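Long-range contacts in japanin (Rhipicephalus appendiculatus, PDB 4BOE), which binds cholesterol in its lipocalin pocket and, as a tick salivary protein, modulates host immunity by blocking dendritic cell differentiation from monocytes: residues Ala6-Leu14 with Gly27-Asn35; Leu103-Cys114 with Thr133-Pro141. All coordinates share one frame; numbering follows the deposited sequence.

Contact 1: Ala6-Leu14 with Gly27-Asn35. With NAG (2-acetamido-2-deoxy-beta-D-glucopyranose), chain K; CLR (cholesterol), chain C.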
loop_
_atom_site.group_PDB
_atom_site.type_symbol
_atom_site.label_atom_id
_atom_site.label_comp_id
_atom_site.label_asym_id
_atom_site.label_seq_id
_atom_site.Cartn_x
_atom_site.Cartn_y
_atom_site.Cartn_z
ATOM N N ALA A 6 -2.499 8.698 -1.616
ATOM C CA ALA A 6 -1.493 8.230 -2.576
ATOM C C ALA A 6 -0.558 9.329 -3.089
ATOM O O ALA A 6 0.639 9.092 -3.249
ATOM C CB ALA A 6 -2.167 7.563 -3.739
ATOM N N ILE A 7 -1.092 10.547 -3.303
ATOM C CA ILE A 7 -0.318 11.708 -3.797
ATOM C C ILE A 7 -0.005 12.714 -2.700
ATOM O O ILE A 7 0.549 13.776 -2.972
ATOM C CB ILE A 7 -1.042 12.339 -5.005
ATOM C CG1 ILE A 7 -2.505 12.789 -4.651
ATOM C CG2 ILE A 7 -1.059 11.336 -6.150
ATOM C CD1 ILE A 7 -2.961 13.910 -5.375
ATOM N N ASN A 8 -0.249 12.327 -1.450
ATOM C CA ASN A 8 0.005 13.117 -0.280
ATOM C C ASN A 8 1.343 12.693 0.321
ATOM O O ASN A 8 1.925 11.679 -0.079
ATOM C CB ASN A 8 -1.137 12.968 0.740
ATOM C CG ASN A 8 -1.395 14.222 1.549
ATOM O OD1 ASN A 8 -0.657 15.187 1.467
ATOM N ND2 ASN A 8 -2.410 14.217 2.371
ATOM N N THR A 9 1.830 13.486 1.265
ATOM C CA THR A 9 3.165 13.363 1.845
ATOM C C THR A 9 3.291 12.500 3.086
ATOM O O THR A 9 4.409 12.336 3.592
ATOM C CB THR A 9 3.706 14.776 2.108
ATOM O OG1 THR A 9 2.773 15.502 2.915
ATOM C CG2 THR A 9 3.953 15.547 0.823
ATOM N N GLN A 10 2.207 11.899 3.556
ATOM C CA GLN A 10 2.296 11.006 4.724
ATOM C C GLN A 10 2.642 9.584 4.297
ATOM O O GLN A 10 2.245 9.133 3.230
ATOM C CB GLN A 10 0.988 10.993 5.525
ATOM C CG GLN A 10 0.874 12.181 6.488
ATOM C CD GLN A 10 1.743 12.067 7.732
ATOM O OE1 GLN A 10 2.095 10.973 8.217
ATOM N NE2 GLN A 10 2.053 13.201 8.317
ATOM N N THR A 11 3.381 8.884 5.139
ATOM C CA THR A 11 3.751 7.493 4.898
ATOM C C THR A 11 2.514 6.628 5.026
ATOM O O THR A 11 1.719 6.844 5.938
ATOM C CB THR A 11 4.859 7.066 5.859
ATOM O OG1 THR A 11 5.990 7.885 5.631
ATOM C CG2 THR A 11 5.249 5.593 5.736
ATOM N N LEU A 12 2.363 5.644 4.129
ATOM C CA LEU A 12 1.245 4.708 4.144
ATOM C C LEU A 12 1.753 3.313 4.467
ATOM O O LEU A 12 2.770 2.900 3.943
ATOM C CB LEU A 12 0.542 4.695 2.794
ATOM C CG LEU A 12 -0.164 5.949 2.343
ATOM C CD1 LEU A 12 -0.530 5.847 0.867
ATOM C CD2 LEU A 12 -1.443 6.171 3.175
ATOM N N TYR A 13 1.006 2.577 5.292
ATOM C CA TYR A 13 1.339 1.246 5.748
ATOM C C TYR A 13 0.304 0.261 5.281
ATOM O O TYR A 13 -0.892 0.527 5.417
ATOM C CB TYR A 13 1.371 1.203 7.280
ATOM C CG TYR A 13 2.325 2.202 7.884
ATOM C CD1 TYR A 13 1.940 3.528 8.098
ATOM C CD2 TYR A 13 3.630 1.847 8.183
ATOM C CE1 TYR A 13 2.838 4.471 8.586
ATOM C CE2 TYR A 13 4.520 2.760 8.725
ATOM C CZ TYR A 13 4.133 4.083 8.903
ATOM O OH TYR A 13 5.029 4.975 9.444
ATOM N N LEU A 14 0.768 -0.913 4.790
ATOM C CA LEU A 14 -0.119 -1.974 4.335
ATOM C C LEU A 14 -0.776 -2.614 5.553
ATOM O O LEU A 14 -0.094 -3.091 6.454
ATOM C CB LEU A 14 0.657 -3.027 3.512
ATOM C CG LEU A 14 -0.179 -4.165 2.926
ATOM C CD1 LEU A 14 -1.162 -3.649 1.906
ATOM C CD2 LEU A 14 0.741 -5.229 2.337
ATOM N N GLY A 27 7.671 -8.394 5.140
ATOM C CA GLY A 27 6.975 -7.730 6.252
ATOM C C GLY A 27 7.253 -6.258 6.258
ATOM O O GLY A 27 7.996 -5.781 5.415
ATOM N N CYS A 28 6.654 -5.540 7.209
ATOM C CA CYS A 28 6.842 -4.103 7.419
ATOM C C CYS A 28 6.634 -3.288 6.109
ATOM O O CYS A 28 7.376 -2.341 5.879
ATOM C CB CYS A 28 8.226 -3.843 8.029
ATOM S SG CYS A 28 8.629 -4.858 9.499
ATOM N N VAL A 29 5.634 -3.661 5.263
ATOM C CA VAL A 29 5.381 -3.017 3.954
ATOM C C VAL A 29 4.797 -1.635 4.150
ATOM O O VAL A 29 3.802 -1.455 4.869
ATOM C CB VAL A 29 4.531 -3.884 2.995
ATOM C CG1 VAL A 29 4.273 -3.171 1.670
ATOM C CG2 VAL A 29 5.204 -5.215 2.743
ATOM N N LYS A 30 5.456 -0.652 3.566
ATOM C CA LYS A 30 5.052 0.743 3.671
ATOM C C LYS A 30 5.565 1.551 2.485
ATOM O O LYS A 30 6.439 1.111 1.749
ATOM C CB LYS A 30 5.559 1.341 5.004
ATOM C CG LYS A 30 7.055 1.499 5.100
ATOM C CD LYS A 30 7.538 2.102 6.410
ATOM C CE LYS A 30 8.108 1.087 7.336
ATOM N NZ LYS A 30 8.535 1.660 8.644
ATOM N N THR A 31 5.015 2.731 2.299
ATOM C CA THR A 31 5.442 3.600 1.213
ATOM C C THR A 31 5.637 5.033 1.725
ATOM O O THR A 31 4.731 5.587 2.342
ATOM C CB THR A 31 4.514 3.494 -0.048
ATOM O OG1 THR A 31 4.867 4.512 -0.959
ATOM C CG2 THR A 31 3.059 3.690 0.238
ATOM N N ARG A 32 6.825 5.626 1.465
ATOM C CA ARG A 32 7.119 7.006 1.837
ATOM C C ARG A 32 7.104 7.876 0.602
ATOM O O ARG A 32 7.535 7.462 -0.472
ATOM C CB ARG A 32 8.479 7.167 2.541
ATOM C CG ARG A 32 8.740 6.247 3.697
ATOM C CD ARG A 32 9.877 6.795 4.506
ATOM N NE ARG A 32 10.265 5.900 5.596
ATOM C CZ ARG A 32 11.224 4.984 5.544
ATOM N NH1 ARG A 32 11.932 4.806 4.429
ATOM N NH2 ARG A 32 11.486 4.231 6.604
ATOM N N TYR A 33 6.684 9.118 0.786
ATOM C CA TYR A 33 6.669 10.130 -0.246
ATOM C C TYR A 33 8.113 10.590 -0.442
ATOM O O TYR A 33 8.804 10.862 0.549
ATOM C CB TYR A 33 5.814 11.327 0.236
ATOM C CG TYR A 33 5.853 12.540 -0.670
ATOM C CD1 TYR A 33 6.881 13.471 -0.580
ATOM C CD2 TYR A 33 4.851 12.765 -1.604
ATOM C CE1 TYR A 33 6.925 14.581 -1.424
ATOM C CE2 TYR A 33 4.885 13.867 -2.446
ATOM C CZ TYR A 33 5.893 14.808 -2.308
ATOM O OH TYR A 33 5.905 15.910 -3.122
ATOM N N LEU A 34 8.547 10.733 -1.688
ATOM C CA LEU A 34 9.917 11.227 -1.965
ATOM C C LEU A 34 9.863 12.595 -2.619
ATOM O O LEU A 34 10.435 13.537 -2.111
ATOM C CB LEU A 34 10.716 10.259 -2.840
ATOM C CG LEU A 34 10.843 8.851 -2.281
ATOM C CD1 LEU A 34 11.651 7.996 -3.215
ATOM C CD2 LEU A 34 11.458 8.837 -0.883
ATOM N N ASN A 35 9.150 12.725 -3.712
ATOM C CA ASN A 35 9.070 14.030 -4.365
ATOM C C ASN A 35 7.960 14.041 -5.364
ATOM O O ASN A 35 7.249 13.048 -5.518
ATOM C CB ASN A 35 10.443 14.401 -5.031
ATOM C CG ASN A 35 10.932 13.512 -6.144
ATOM O OD1 ASN A 35 10.212 13.271 -7.126
ATOM N ND2 ASN A 35 12.202 13.066 -6.019
HETATM C C1 NAG K . 12.873 12.293 -7.023
HETATM C C2 NAG K . 14.160 12.994 -7.452
HETATM C C3 NAG K . 14.764 12.197 -8.606
HETATM C C4 NAG K . 15.092 10.786 -8.129
HETATM C C5 NAG K . 13.862 10.140 -7.488
HETATM C C6 NAG K . 14.170 8.826 -6.801
HETATM C C7 NAG K . 13.060 14.897 -8.621
HETATM C C8 NAG K . 12.765 16.358 -8.461
HETATM N N2 NAG K . 14.003 14.401 -7.800
HETATM O O3 NAG K . 15.952 12.832 -9.066
HETATM O O4 NAG K . 15.539 9.982 -9.217
HETATM O O5 NAG K . 13.284 11.019 -6.499
HETATM O O6 NAG K . 15.300 8.912 -5.940
HETATM O O7 NAG K . 12.473 14.201 -9.448
HETATM C C1 CLR C . 3.578 -7.026 -0.391
HETATM C C2 CLR C . 3.714 -8.380 0.302
HETATM C C3 CLR C . 2.400 -8.826 0.908
HETATM C C4 CLR C . 1.318 -8.869 -0.152
HETATM C C5 CLR C . 1.211 -7.580 -0.939
HETATM C C6 CLR C . 0.030 -7.002 -1.118
HETATM C C7 CLR C . -0.202 -5.731 -1.871
HETATM C C8 CLR C . 0.980 -5.352 -2.756
HETATM C C9 CLR C . 2.297 -5.537 -1.967
HETATM C C10 CLR C . 2.517 -7.012 -1.503
HETATM C C11 CLR C . 3.505 -4.954 -2.722
HETATM C C12 CLR C . 3.289 -3.523 -3.213
HETATM C C13 CLR C . 2.020 -3.371 -4.071
HETATM C C14 CLR C . 0.850 -3.903 -3.218
HETATM C C15 CLR C . -0.393 -3.471 -4.005
HETATM C C16 CLR C . -0.012 -2.075 -4.501
HETATM C C17 CLR C . 1.516 -1.927 -4.296
HETATM C C18 CLR C . 2.181 -4.125 -5.407
HETATM C C19 CLR C . 2.984 -7.927 -2.658
HETATM C C20 CLR C . 2.174 -1.049 -5.377
HETATM C C21 CLR C . 3.686 -0.875 -5.170
HETATM C C22 CLR C . 1.478 0.320 -5.477
HETATM C C23 CLR C . 1.220 1.068 -4.146
HETATM C C24 CLR C . 0.560 2.395 -4.365
HETATM C C25 CLR C . 0.022 3.189 -3.194
HETATM C C26 CLR C . 0.075 2.653 -1.786
HETATM C C27 CLR C . 0.198 4.686 -3.266
HETATM O O1 CLR C . 2.562 -10.150 1.435
HETATM O O HOH W 1 6.100 10.055 3.708
HETATM O O HOH W 2 2.723 -3.205 6.595
#
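The CG2 methyl of Thr9 sits squarely over the Tyr33 ring, 3.6 Å from the ring centroid and 2° off its normal, a CH-pi contact almost equidistant from all six ring carbons. Tyr33 CG lies opposite the backbone N (chi1 173°), which lays the ring beside the Asn8-Thr9 backbone, while Asn35 N stands over the other face, toward the rim. A serine in place of Tyr33 would probably leave the Thr9 methyl without its flat partner and open a gap beside the N-terminal loop. Next to this pair a water donates to Thr9 O, accepts from Tyr33 N and is also hydrogen-bonded to Thr11 OG1, bridging the two segments beside the paired part. Residues 12-14 and 29-31 pair within the hairpin of strands 12-18 and 26-37 in the lipocalin barrel. Leu12 and Thr31 form an antiparallel hydrogen-bonded pair, with Leu12 N to Thr31 O at 3.0 Å and Thr31 N to Leu12 O at 2.8 Å. Leu14 N reaches Val29 O at 3.1 Å from 36° above the carbonyl plane, and a second water donates to both Val29 O and Leu14 O. Side chains then divide by face. On one, Thr31 CG2 touches cholesterol C26 at 3.8 Å and Leu14 CD2 meets cholesterol C6 at 3.9 Å, with Val29 CG2 beside the sterol A ring. On the other, Tyr13 CD2 lies 3.8 Å from Lys30 CB, the two side chains running alongside. Further out, Lys30 NZ is hydrogen-bonded to Cys150 O, and Thr31 OG1 is held by Ser44 O and Arg43 NE.

Contact 2: Leu103-Cys114 with Thr133-Pro141; sequences LLSDLKEVRSTC and TFYTICPDP. With NAG (2-acetamido-2-deoxy-beta-D-glucopyranose), chain B.
The disulfide between Cys114 and Cys138 ties the end of helix 128-137 to the lipocalin barrel, whose outer wall the helix packs against. In one of the two conformers of these cysteines, Cys114 SG and Cys138 SG are bonded at 2.1 Å with a chi3 of -97°, and Cys114 SG also lies at the edge of the Phe134 ring, 3.4 Å from CE1. Cys138 is the first residue to leave the helix, so the link holds the point where the chain turns away. The helix rests on Leu103 through branched and aromatic groups: Leu103 CD2 meets Thr133 CG2 at 3.8 Å, and Leu103 CD1 approaches the ring edge of Phe134 at CD1, 4.2 Å away. Beyond the disulfide, the 106-113 loop reaches across to the residues after the helix. Its shape is set partly by Asp106, whose OD2 accepts from Glu109 N in an Asx motif and whose backbone O accepts from Ser112 OG at 2.6 Å. The Pro139 ring lies against Ser112 O with CG and CD, and places CB over the centre of one face of the Arg111 guanidinium, 3.7 Å from CZ. With CG opposite the backbone N (chi1 -160°) and the chain extended as far as NE, Arg111 passes Pro139 and grips Asp140 end-on with two nitrogens. Both carboxylate oxygens lie in the guanidinium plane, but the two planes are 47° apart, so NH1 meets OD2 of Asp140 at 2.9 Å, and NH2 meets OD1 at 3.2 Å, from above the carboxylate plane.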
loop_
_atom_site.group_PDB
_atom_site.type_symbol
_atom_site.label_atom_id
_atom_site.label_comp_id
_atom_site.label_asym_id
_atom_site.label_seq_id
_atom_site.Cartn_x
_atom_site.Cartn_y
_atom_site.Cartn_z
ATOM N N LEU A 103 -8.125 2.301 -0.080
ATOM C CA LEU A 103 -8.465 0.916 -0.408
ATOM C C LEU A 103 -8.418 0.770 -1.934
ATOM O O LEU A 103 -9.202 1.412 -2.630
ATOM C CB LEU A 103 -9.859 0.560 0.149
ATOM C CG LEU A 103 -10.354 -0.855 -0.086
ATOM C CD1 LEU A 103 -9.435 -1.878 0.558
ATOM C CD2 LEU A 103 -11.765 -1.014 0.473
ATOM N N LEU A 104 -7.478 -0.052 -2.431
ATOM C CA LEU A 104 -7.237 -0.298 -3.846
ATOM C C LEU A 104 -7.625 -1.690 -4.272
ATOM O O LEU A 104 -7.488 -2.612 -3.488
ATOM C CB LEU A 104 -5.736 -0.125 -4.159
ATOM C CG LEU A 104 -5.108 1.198 -3.885
ATOM C CD1 LEU A 104 -3.587 1.135 -4.219
ATOM C CD2 LEU A 104 -5.814 2.306 -4.658
ATOM N N SER A 105 -8.053 -1.853 -5.524
ATOM C CA SER A 105 -8.422 -3.167 -6.090
ATOM C C SER A 105 -7.713 -3.345 -7.415
ATOM O O SER A 105 -7.481 -2.377 -8.121
ATOM C CB SER A 105 -9.933 -3.302 -6.371
ATOM O OG SER A 105 -10.732 -3.494 -5.224
ATOM N N ASP A 106 -7.520 -4.590 -7.807
ATOM C CA ASP A 106 -6.983 -4.918 -9.122
ATOM C C ASP A 106 -8.014 -4.625 -10.240
ATOM O O ASP A 106 -9.206 -4.847 -10.058
ATOM C CB ASP A 106 -6.586 -6.407 -9.197
ATOM C CG ASP A 106 -5.636 -6.649 -10.342
ATOM O OD1 ASP A 106 -4.484 -6.199 -10.249
ATOM O OD2 ASP A 106 -6.090 -7.142 -11.394
ATOM N N LEU A 107 -7.537 -4.191 -11.407
ATOM C CA LEU A 107 -8.388 -3.867 -12.565
ATOM C C LEU A 107 -8.827 -5.061 -13.396
ATOM O O LEU A 107 -9.993 -5.124 -13.751
ATOM C CB LEU A 107 -7.671 -2.885 -13.514
ATOM C CG LEU A 107 -8.371 -1.564 -13.753
ATOM C CD1 LEU A 107 -8.205 -0.665 -12.567
ATOM C CD2 LEU A 107 -7.829 -0.890 -15.013
ATOM N N LYS A 108 -7.903 -5.955 -13.762
ATOM C CA LYS A 108 -8.155 -7.043 -14.718
ATOM C C LYS A 108 -8.657 -8.386 -14.148
ATOM O O LYS A 108 -9.096 -9.230 -14.939
ATOM C CB LYS A 108 -6.889 -7.294 -15.559
ATOM C CG LYS A 108 -6.492 -6.093 -16.428
ATOM C CD LYS A 108 -5.189 -6.336 -17.186
ATOM C CE LYS A 108 -4.795 -5.174 -18.074
ATOM N NZ LYS A 108 -4.137 -4.075 -17.315
ATOM N N GLU A 109 -8.614 -8.596 -12.828
ATOM C CA GLU A 109 -9.109 -9.846 -12.247
ATOM C C GLU A 109 -10.623 -9.739 -11.967
ATOM O O GLU A 109 -11.069 -8.706 -11.451
ATOM C CB GLU A 109 -8.363 -10.153 -10.945
ATOM C CG GLU A 109 -6.887 -10.454 -11.135
ATOM C CD GLU A 109 -6.067 -10.415 -9.854
ATOM O OE1 GLU A 109 -6.378 -9.582 -8.969
ATOM O OE2 GLU A 109 -5.095 -11.200 -9.748
ATOM N N VAL A 110 -11.415 -10.798 -12.312
ATOM C CA VAL A 110 -12.872 -10.834 -12.035
ATOM C C VAL A 110 -13.061 -10.888 -10.522
ATOM O O VAL A 110 -13.865 -10.138 -9.997
ATOM C CB VAL A 110 -13.660 -11.973 -12.769
ATOM C CG1 VAL A 110 -13.237 -13.382 -12.311
ATOM C CG2 VAL A 110 -15.170 -11.795 -12.581
ATOM N N ARG A 111 -12.279 -11.726 -9.826
ATOM C CA ARG A 111 -12.279 -11.815 -8.364
ATOM C C ARG A 111 -11.136 -10.877 -7.947
ATOM O O ARG A 111 -10.012 -11.278 -7.685
ATOM C CB ARG A 111 -12.083 -13.272 -7.927
ATOM C CG ARG A 111 -12.518 -13.566 -6.522
ATOM C CD ARG A 111 -12.856 -15.035 -6.362
ATOM N NE ARG A 111 -13.183 -15.338 -4.972
ATOM C CZ ARG A 111 -12.293 -15.498 -4.001
ATOM N NH1 ARG A 111 -10.989 -15.407 -4.257
ATOM N NH2 ARG A 111 -12.695 -15.748 -2.763
ATOM N N SER A 112 -11.421 -9.594 -8.011
ATOM C CA SER A 112 -10.432 -8.550 -7.828
ATOM C C SER A 112 -9.699 -8.530 -6.457
ATOM O O SER A 112 -10.354 -8.357 -5.430
ATOM C CB SER A 112 -11.089 -7.210 -8.075
ATOM O OG SER A 112 -10.113 -6.196 -8.050
ATOM N N THR A 113 -8.344 -8.645 -6.470
ATOM C CA THR A 113 -7.551 -8.598 -5.250
ATOM C C THR A 113 -7.496 -7.159 -4.751
ATOM O O THR A 113 -7.515 -6.218 -5.540
ATOM C CB THR A 113 -6.156 -9.191 -5.413
ATOM O OG1 THR A 113 -5.419 -8.428 -6.345
ATOM C CG2 THR A 113 -6.185 -10.673 -5.776
ATOM N N CYS A 114 -7.322 -7.036 -3.456
ATOM C CA CYS A 114 -7.322 -5.737 -2.787
ATOM C C CYS A 114 -6.150 -5.536 -1.848
ATOM O O CYS A 114 -5.540 -6.474 -1.385
ATOM C CB CYS A 114 -8.646 -5.521 -2.047
ATOM S SG CYS A 114 -8.556 -5.858 -0.263
ATOM N N THR A 133 -15.594 -2.254 5.675
ATOM C CA THR A 133 -15.478 -2.094 4.216
ATOM C C THR A 133 -14.471 -3.037 3.615
ATOM O O THR A 133 -14.721 -3.636 2.572
ATOM C CB THR A 133 -15.086 -0.645 3.875
ATOM O OG1 THR A 133 -16.049 0.222 4.447
ATOM C CG2 THR A 133 -15.009 -0.387 2.388
ATOM N N PHE A 134 -13.316 -3.139 4.239
ATOM C CA PHE A 134 -12.268 -4.044 3.764
ATOM C C PHE A 134 -12.769 -5.500 3.719
ATOM O O PHE A 134 -12.616 -6.166 2.694
ATOM C CB PHE A 134 -10.998 -3.880 4.634
ATOM C CG PHE A 134 -9.971 -4.957 4.470
ATOM C CD1 PHE A 134 -9.242 -5.069 3.294
ATOM C CD2 PHE A 134 -9.680 -5.823 5.511
ATOM C CE1 PHE A 134 -8.276 -6.052 3.157
ATOM C CE2 PHE A 134 -8.729 -6.826 5.354
ATOM C CZ PHE A 134 -8.069 -6.959 4.165
ATOM N N TYR A 135 -13.394 -5.969 4.799
ATOM C CA TYR A 135 -13.917 -7.339 4.848
ATOM C C TYR A 135 -15.119 -7.572 3.912
ATOM O O TYR A 135 -15.331 -8.686 3.461
ATOM C CB TYR A 135 -14.239 -7.773 6.284
ATOM C CG TYR A 135 -13.039 -8.333 6.994
ATOM C CD1 TYR A 135 -12.154 -7.505 7.658
ATOM C CD2 TYR A 135 -12.734 -9.687 6.922
ATOM C CE1 TYR A 135 -11.012 -8.003 8.266
ATOM C CE2 TYR A 135 -11.616 -10.211 7.566
ATOM C CZ TYR A 135 -10.741 -9.359 8.219
ATOM O OH TYR A 135 -9.619 -9.846 8.836
ATOM N N THR A 136 -15.850 -6.536 3.571
ATOM C CA THR A 136 -16.945 -6.642 2.618
ATOM C C THR A 136 -16.458 -6.817 1.168
ATOM O O THR A 136 -16.886 -7.711 0.459
ATOM C CB THR A 136 -17.831 -5.393 2.748
ATOM O OG1 THR A 136 -18.355 -5.388 4.063
ATOM C CG2 THR A 136 -18.966 -5.354 1.732
ATOM N N ILE A 137 -15.594 -5.934 0.740
ATOM C CA ILE A 137 -15.154 -5.802 -0.647
ATOM C C ILE A 137 -14.049 -6.708 -1.122
ATOM O O ILE A 137 -13.951 -6.970 -2.325
ATOM C CB ILE A 137 -14.670 -4.291 -0.807
ATOM C CG1 ILE A 137 -15.818 -3.297 -0.647
ATOM C CG2 ILE A 137 -13.896 -4.016 -2.085
ATOM C CD1 ILE A 137 -17.039 -3.523 -1.530
ATOM N N CYS A 138 -13.185 -7.101 -0.230
ATOM C CA CYS A 138 -11.941 -7.840 -0.507
ATOM C C CYS A 138 -12.121 -9.343 -0.512
ATOM O O CYS A 138 -12.554 -9.866 0.496
ATOM C CB CYS A 138 -10.893 -7.441 0.532
ATOM S SG CYS A 138 -9.174 -7.790 0.071
ATOM N N PRO A 139 -11.723 -10.063 -1.593
ATOM C CA PRO A 139 -11.807 -11.531 -1.516
ATOM C C PRO A 139 -10.657 -12.035 -0.640
ATOM O O PRO A 139 -9.556 -11.476 -0.703
ATOM C CB PRO A 139 -11.630 -11.993 -2.970
ATOM C CG PRO A 139 -10.955 -10.873 -3.641
ATOM C CD PRO A 139 -11.256 -9.615 -2.926
ATOM N N ASP A 140 -10.918 -13.046 0.201
ATOM C CA ASP A 140 -9.895 -13.673 1.063
ATOM C C ASP A 140 -9.058 -12.649 1.837
ATOM O O ASP A 140 -7.831 -12.668 1.751
ATOM C CB ASP A 140 -8.965 -14.545 0.209
ATOM C CG ASP A 140 -9.651 -15.485 -0.768
ATOM O OD1 ASP A 140 -10.589 -16.210 -0.346
ATOM O OD2 ASP A 140 -9.259 -15.491 -1.958
ATOM N N PRO A 141 -9.723 -11.723 2.551
ATOM C CA PRO A 141 -9.025 -10.671 3.289
ATOM C C PRO A 141 -8.053 -11.227 4.371
ATOM O O PRO A 141 -8.432 -12.111 5.150
ATOM C CB PRO A 141 -10.180 -9.863 3.900
ATOM C CG PRO A 141 -11.263 -10.842 4.064
ATOM C CD PRO A 141 -11.104 -11.898 3.043
HETATM C C1 NAG B . -12.526 -6.580 11.407
HETATM C C2 NAG B . -12.451 -6.865 12.907
HETATM C C3 NAG B . -12.230 -8.367 13.088
HETATM C C4 NAG B . -13.338 -9.145 12.387
HETATM C C5 NAG B . -13.379 -8.752 10.913
HETATM C C6 NAG B . -14.486 -9.413 10.133
HETATM C C7 NAG B . -11.532 -4.883 14.077
HETATM C C8 NAG B . -10.268 -4.141 14.396
HETATM N N2 NAG B . -11.373 -6.107 13.525
HETATM O O3 NAG B . -12.210 -8.653 14.480
HETATM O O4 NAG B . -13.116 -10.550 12.497
HETATM O O5 NAG B . -13.567 -7.333 10.793
HETATM O O6 NAG B . -15.715 -9.405 10.853
HETATM O O7 NAG B . -12.642 -4.380 14.260
#

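Contact 1 lies nearer the middle of the chain, about 7 Å from its centre against 13 Å for contact 2, and their centres are about 20 Å apart. Both are partly buried and both reach the same curled antiparallel sheet. Strand 12-18 connects them: it forms the hairpin of contact 1, pairs with strand 114-118, and through Ser18 OG hydrogen-bonds Cys114 N and Pro139 O of contact 2. In 6-14 with 27-35, backbone hydrogen bonds hold the strands, and Ala6, Leu14, Val29 and the Thr31 methyl line part of the cholesterol pocket. In 103-114 with 133-141, a covalent bridge and a surface ion pair instead fasten a helix and its following loop outside the barrel.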